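Local coordinates for protein formyltransferase (Francisella tularensis subsp. tularensis, PDB 4NV1) that belongs to the formyltransferase family, pairs a Rossmann-like N-terminal domain with a C-terminal dimerization region, and holds dTDP-4-amino-4,6-dideoxyglucose in a pocket, at residues A[20-25]-A[161-166]; A[6-11]-A[31-36]. All blocks are in the same frame, centred on the assembly; numbering follows the deposited sequence.

Both contacts are largely buried, yet they use different chemistry. Interaction 1 uses the last turns of helix 13-24, which lie beside 161-166 of helix 147-170; apolar side chains do the work, with no hydrogen bond across and with Thr163 exposed at its border. Interaction 2 joins the two strands which that helix connects, 4-9 and 29-35, through regular backbone bonds and a closing carboxylate. The centres lie about 14 Å apart, and Ile23 links them: it borders the Phe162 ring of interaction 1 while also touching Val8, Val31 and Tyr33 of interaction 2.

Interaction 1. Residues A[20-25]-A[161-166]; sequences KNIIGS and LFTKVI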
loop_
_atom_site.group_PDB
_atom_site.type_symbol
_atom_site.label_atom_id
_atom_site.label_comp_id
_atom_site.label_asym_id
_atom_site.label_seq_id
_atom_site.Cartn_x
_atom_site.Cartn_y
_atom_site.Cartn_z
ATOM N N LYS A 20 -18.449 -14.538 -25.406
ATOM C CA LYS A 20 -19.866 -14.840 -25.667
ATOM C C LYS A 20 -20.453 -13.733 -26.509
ATOM O O LYS A 20 -21.216 -13.919 -27.463
ATOM C CB LYS A 20 -20.668 -14.868 -24.360
ATOM C CG LYS A 20 -20.642 -16.168 -23.588
ATOM C CD LYS A 20 -21.759 -17.120 -23.996
ATOM C CE LYS A 20 -21.942 -18.090 -22.832
ATOM N NZ LYS A 20 -22.382 -19.466 -23.162
ATOM N N ASN A 21 -20.110 -12.548 -26.037
ATOM C CA ASN A 21 -20.490 -11.316 -26.677
ATOM C C ASN A 21 -20.036 -11.160 -28.117
ATOM O O ASN A 21 -20.825 -10.951 -29.042
ATOM C CB ASN A 21 -19.854 -10.194 -25.887
ATOM C CG ASN A 21 -20.834 -9.119 -25.648
ATOM O OD1 ASN A 21 -21.135 -8.352 -26.559
ATOM N ND2 ASN A 21 -21.428 -9.134 -24.463
ATOM N N ILE A 22 -18.724 -11.220 -28.289
ATOM C CA ILE A 22 -18.159 -11.166 -29.640
ATOM C C ILE A 22 -18.636 -12.346 -30.493
ATOM O O ILE A 22 -19.125 -12.126 -31.591
ATOM C CB ILE A 22 -16.630 -11.150 -29.546
ATOM C CG1 ILE A 22 -16.219 -9.819 -28.915
ATOM C CG2 ILE A 22 -15.980 -11.416 -30.908
ATOM C CD1 ILE A 22 -14.985 -9.996 -28.096
ATOM N N ILE A 23 -18.475 -13.576 -30.022
ATOM C CA ILE A 23 -18.789 -14.741 -30.835
ATOM C C ILE A 23 -20.276 -14.928 -31.109
ATOM O O ILE A 23 -20.646 -15.158 -32.262
ATOM C CB ILE A 23 -18.218 -16.032 -30.277
ATOM C CG1 ILE A 23 -16.705 -15.951 -30.208
ATOM C CG2 ILE A 23 -18.493 -17.222 -31.188
ATOM C CD1 ILE A 23 -16.146 -16.968 -29.234
ATOM N N GLY A 24 -21.121 -14.872 -30.072
ATOM C CA GLY A 24 -22.576 -14.808 -30.255
ATOM C C GLY A 24 -23.043 -13.757 -31.269
ATOM O O GLY A 24 -24.121 -13.892 -31.866
ATOM N N SER A 25 -22.259 -12.714 -31.532
ATOM C CA SER A 25 -22.689 -11.744 -32.545
ATOM C C SER A 25 -22.535 -12.265 -33.968
ATOM O O SER A 25 -23.012 -11.629 -34.879
ATOM C CB SER A 25 -22.001 -10.387 -32.385
ATOM O OG SER A 25 -20.753 -10.357 -33.060
ATOM N N LEU A 161 -7.867 -7.199 -29.474
ATOM C CA LEU A 161 -7.172 -7.883 -30.561
ATOM C C LEU A 161 -7.994 -9.062 -31.099
ATOM O O LEU A 161 -8.092 -9.286 -32.280
ATOM C CB LEU A 161 -5.801 -8.377 -30.155
ATOM C CG LEU A 161 -4.779 -7.296 -29.799
ATOM C CD1 LEU A 161 -3.474 -7.990 -29.536
ATOM C CD2 LEU A 161 -4.416 -6.295 -30.889
ATOM N N PHE A 162 -8.718 -9.756 -30.234
ATOM C CA PHE A 162 -9.510 -10.898 -30.687
ATOM C C PHE A 162 -10.704 -10.398 -31.501
ATOM O O PHE A 162 -11.104 -10.988 -32.522
ATOM C CB PHE A 162 -9.969 -11.664 -29.449
ATOM C CG PHE A 162 -10.899 -12.790 -29.741
ATOM C CD1 PHE A 162 -10.418 -13.962 -30.264
ATOM C CD2 PHE A 162 -12.220 -12.705 -29.422
ATOM C CE1 PHE A 162 -11.270 -15.033 -30.510
ATOM C CE2 PHE A 162 -13.096 -13.739 -29.692
ATOM C CZ PHE A 162 -12.617 -14.913 -30.232
ATOM N N THR A 163 -11.311 -9.311 -31.016
ATOM C CA THR A 163 -12.388 -8.651 -31.740
ATOM C C THR A 163 -11.906 -8.320 -33.189
ATOM O O THR A 163 -12.594 -8.586 -34.156
ATOM C CB THR A 163 -12.835 -7.386 -30.990
ATOM O OG1 THR A 163 -13.240 -7.706 -29.653
ATOM C CG2 THR A 163 -13.910 -6.643 -31.711
ATOM N N LYS A 164 -10.700 -7.797 -33.333
ATOM C CA LYS A 164 -10.143 -7.390 -34.627
ATOM C C LYS A 164 -9.850 -8.561 -35.550
ATOM O O LYS A 164 -9.847 -8.399 -36.754
ATOM C CB LYS A 164 -8.882 -6.573 -34.380
ATOM C CG LYS A 164 -8.363 -5.767 -35.574
ATOM C CD LYS A 164 -7.174 -4.859 -35.247
ATOM C CE LYS A 164 -6.526 -4.286 -36.505
ATOM N NZ LYS A 164 -5.044 -4.166 -36.310
ATOM N N VAL A 165 -9.580 -9.756 -35.035
ATOM C CA VAL A 165 -9.144 -10.818 -35.920
ATOM C C VAL A 165 -10.082 -12.034 -35.994
ATOM O O VAL A 165 -9.826 -12.951 -36.795
ATOM C CB VAL A 165 -7.716 -11.319 -35.622
ATOM C CG1 VAL A 165 -6.668 -10.229 -35.839
ATOM C CG2 VAL A 165 -7.622 -12.013 -34.252
ATOM N N ILE A 166 -11.166 -12.042 -35.217
ATOM C CA ILE A 166 -12.074 -13.228 -35.194
ATOM C C ILE A 166 -12.710 -13.534 -36.579
ATOM O O ILE A 166 -12.743 -14.695 -37.024
ATOM C CB ILE A 166 -13.130 -13.049 -34.057
ATOM C CG1 ILE A 166 -14.088 -14.238 -33.982
ATOM C CG2 ILE A 166 -14.020 -11.829 -34.292
ATOM C CD1 ILE A 166 -13.408 -15.574 -33.929
#
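Ile22 is the knob of this contact, reaching from helix 13-24 into a shallow hollow on helix 147-170 bounded by Phe162, Thr163 and Ile166. Its two branches divide the hollow between them. A chi1 of -68° sets CG1 beside the backbone N and leaves CG2 anti to it, so that CG2 enters between the Phe162 ring and Ile166: Ile22 CG2 lies 3.9 Å from Phe162 CE2, approaching the ring obliquely, and equally 3.9 Å from Ile166 CG2. The other branch turns to the outer wall, where Ile22 CD1 comes to 3.3 Å from Thr163 OG1, the two side chains crossing at about a right angle. That hydroxyl is already engaged with the carbonyl of Val159, one turn back in its own helix, and so can present itself to a methyl group without losing its polar partner.

A second, smaller bump comes from Ile23. Its CD1 sits near the plane of the Phe162 ring, at the edge, 4.2 Å from Phe162 CZ. The ring thus meets two consecutive isoleucines, while on one face it carries Ile166 CB of its own helix, 4.3 Å above the plane and offset toward the rim. The axes run nearly parallel, at 10°. They stay 10.7 Å apart, and with few side chains crossing that distance the buried area is a modest 216 Å². The carbonyl O of Ile22 accepts from both the N and the OG of Ser25.

This is near-parallel helix-helix packing within the helical layer on one face of a Rossmann-like alpha/beta sheet. Phe162 stacks on Phe19 and meets Phe72 edge to face, Ile23 settles on strand 29-35, and Leu161 and Val165 pack on strands 117-123 and 133-139.

Interaction 2. Residues A[6-11]-A[31-36]; sequences IFVVTD and VDYFCS
Ile6 O and Asp32 N begin a run of four backbone hydrogen bonds that zip strand 4-9 to strand 29-35 in parallel. The bond from Asp32 N to Ile6 O is 2.9 Å long; Val8 then both gives and receives, its N donating to Asp32 O and its O accepting from Phe34 N, and Thr10 N closes the series on Phe34 O. Beyond the paired residues a side chain takes over: Asp11 OD1 accepts from Ser36 N at 2.8 Å through its syn lone pair. In Asp11, CG lies beside the backbone N (chi1 -66°), which turns the carboxylate toward 31-36, and its other oxygen, OD2, accepts from the N of Lys77, a residue of the ligand pocket. One carboxylate therefore ties its own segment to the backbone at both Ser36 and Lys77, with its side chain about 5 Å from the bound dTDP-4-amino-4,6-dideoxyglucose.

On the face shared by Ile6, Val8, Val31 and Tyr33, Val8 and Tyr33 lie side by side and point the same way, Val8 CB being 3.6 Å from Tyr33 CD2. Val31 CG2 lies over one face of the Tyr33 ring, 3.6 Å above its plane and offset toward the rim, and also meets Val8 CG2 at 4.0 Å. On the opposite face, Phe34 brings its ring edge to Phe7, with Phe34 CE1 3.8 Å from Phe7 CB in the ring plane; the Phe7 ring turns off from 31-36 to meet Tyr68 edge to face.

This is the first beta-alpha-beta unit of a Rossmann-like domain. Helix 13-24 makes the crossover and covers the Val8 and Tyr33 face, setting Phe19 on Val8 and Leu16 on Tyr33. Strand 70-74 pairs with the other edge of strand 4-9, while strand 53-54 continues the sheet past 29-35.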
loop_
_atom_site.group_PDB
_atom_site.type_symbol
_atom_site.label_atom_id
_atom_site.label_comp_id
_atom_site.label_asym_id
_atom_site.label_seq_id
_atom_site.Cartn_x
_atom_site.Cartn_y
_atom_site.Cartn_z
ATOM N N ILE A 6 -17.141 -24.521 -32.961
ATOM C CA ILE A 6 -16.053 -23.946 -32.177
ATOM C C ILE A 6 -16.107 -24.370 -30.724
ATOM O O ILE A 6 -17.200 -24.377 -30.105
ATOM C CB ILE A 6 -16.162 -22.414 -32.255
ATOM C CG1 ILE A 6 -16.074 -21.988 -33.726
ATOM C CG2 ILE A 6 -15.041 -21.746 -31.462
ATOM C CD1 ILE A 6 -16.467 -20.552 -33.967
ATOM N N PHE A 7 -14.940 -24.656 -30.161
ATOM C CA PHE A 7 -14.831 -24.738 -28.708
ATOM C C PHE A 7 -13.890 -23.663 -28.151
ATOM O O PHE A 7 -12.857 -23.299 -28.741
ATOM C CB PHE A 7 -14.471 -26.141 -28.230
ATOM C CG PHE A 7 -13.053 -26.548 -28.463
ATOM C CD1 PHE A 7 -12.650 -27.100 -29.669
ATOM C CD2 PHE A 7 -12.114 -26.425 -27.465
ATOM C CE1 PHE A 7 -11.349 -27.505 -29.912
ATOM C CE2 PHE A 7 -10.805 -26.811 -27.693
ATOM C CZ PHE A 7 -10.417 -27.355 -28.908
ATOM N N VAL A 8 -14.246 -23.201 -26.959
ATOM C CA VAL A 8 -13.556 -22.153 -26.245
ATOM C C VAL A 8 -13.378 -22.649 -24.844
ATOM O O VAL A 8 -14.357 -22.885 -24.163
ATOM C CB VAL A 8 -14.435 -20.918 -26.239
ATOM C CG1 VAL A 8 -13.944 -19.840 -25.266
ATOM C CG2 VAL A 8 -14.561 -20.418 -27.654
ATOM N N VAL A 9 -12.124 -22.816 -24.461
ATOM C CA VAL A 9 -11.712 -23.095 -23.113
ATOM C C VAL A 9 -11.187 -21.879 -22.334
ATOM O O VAL A 9 -10.240 -21.192 -22.771
ATOM C CB VAL A 9 -10.613 -24.100 -23.181
ATOM C CG1 VAL A 9 -10.407 -24.684 -21.802
ATOM C CG2 VAL A 9 -10.943 -25.149 -24.223
ATOM N N THR A 10 -11.847 -21.574 -21.216
ATOM C CA THR A 10 -11.414 -20.512 -20.304
ATOM C C THR A 10 -11.809 -20.762 -18.856
ATOM O O THR A 10 -12.877 -21.354 -18.593
ATOM C CB THR A 10 -12.065 -19.174 -20.648
ATOM O OG1 THR A 10 -11.491 -18.147 -19.829
ATOM C CG2 THR A 10 -13.550 -19.213 -20.455
ATOM N N ASP A 11 -10.951 -20.297 -17.944
ATOM C CA ASP A 11 -11.330 -20.190 -16.561
ATOM C C ASP A 11 -11.491 -18.752 -16.098
ATOM O O ASP A 11 -11.328 -18.500 -14.917
ATOM C CB ASP A 11 -10.301 -20.934 -15.739
ATOM C CG ASP A 11 -10.364 -22.409 -16.040
ATOM O OD1 ASP A 11 -11.431 -22.956 -15.766
ATOM O OD2 ASP A 11 -9.430 -23.002 -16.618
ATOM N N VAL A 31 -20.965 -22.717 -30.920
ATOM C CA VAL A 31 -19.821 -22.748 -30.013
ATOM C C VAL A 31 -20.178 -23.436 -28.693
ATOM O O VAL A 31 -21.142 -23.004 -28.088
ATOM C CB VAL A 31 -19.292 -21.306 -29.783
ATOM C CG1 VAL A 31 -20.397 -20.309 -29.492
ATOM C CG2 VAL A 31 -18.368 -21.263 -28.599
ATOM N N ASP A 32 -19.408 -24.434 -28.253
ATOM C CA ASP A 32 -19.433 -24.915 -26.871
ATOM C C ASP A 32 -18.299 -24.358 -26.025
ATOM O O ASP A 32 -17.169 -24.271 -26.480
ATOM C CB ASP A 32 -19.327 -26.443 -26.829
ATOM C CG ASP A 32 -20.379 -27.108 -27.698
ATOM O OD1 ASP A 32 -21.464 -26.517 -27.768
ATOM O OD2 ASP A 32 -20.115 -28.120 -28.383
ATOM N N TYR A 33 -18.588 -24.051 -24.763
ATOM C CA TYR A 33 -17.620 -23.483 -23.845
ATOM C C TYR A 33 -17.312 -24.465 -22.740
ATOM O O TYR A 33 -18.219 -24.995 -22.081
ATOM C CB TYR A 33 -18.182 -22.204 -23.220
ATOM C CG TYR A 33 -18.414 -21.066 -24.155
ATOM C CD1 TYR A 33 -19.642 -20.876 -24.745
ATOM C CD2 TYR A 33 -17.400 -20.136 -24.446
ATOM C CE1 TYR A 33 -19.886 -19.829 -25.616
ATOM C CE2 TYR A 33 -17.658 -19.075 -25.306
ATOM C CZ TYR A 33 -18.886 -18.921 -25.912
ATOM O OH TYR A 33 -19.137 -17.883 -26.821
ATOM N N PHE A 34 -16.032 -24.663 -22.483
ATOM C CA PHE A 34 -15.563 -25.470 -21.380
ATOM C C PHE A 34 -14.657 -24.663 -20.467
ATOM O O PHE A 34 -13.980 -23.703 -20.851
ATOM C CB PHE A 34 -14.737 -26.640 -21.881
ATOM C CG PHE A 34 -15.437 -27.475 -22.907
ATOM C CD1 PHE A 34 -15.267 -27.226 -24.266
ATOM C CD2 PHE A 34 -16.248 -28.549 -22.518
ATOM C CE1 PHE A 34 -15.895 -28.018 -25.236
ATOM C CE2 PHE A 34 -16.856 -29.358 -23.487
ATOM C CZ PHE A 34 -16.674 -29.085 -24.853
ATOM N N CYS A 35 -14.611 -25.144 -19.242
ATOM C CA CYS A 35 -13.784 -24.601 -18.187
ATOM C C CYS A 35 -13.155 -25.771 -17.455
ATOM O O CYS A 35 -13.242 -26.912 -17.899
ATOM C CB CYS A 35 -14.672 -23.798 -17.258
ATOM S SG CYS A 35 -15.782 -24.805 -16.254
ATOM N N SER A 36 -12.473 -25.502 -16.354
ATOM C CA SER A 36 -11.790 -26.576 -15.655
ATOM C C SER A 36 -12.581 -26.962 -14.392
ATOM O O SER A 36 -13.551 -26.288 -13.986
ATOM C CB SER A 36 -10.335 -26.196 -15.356
ATOM O OG SER A 36 -9.919 -26.699 -14.097
#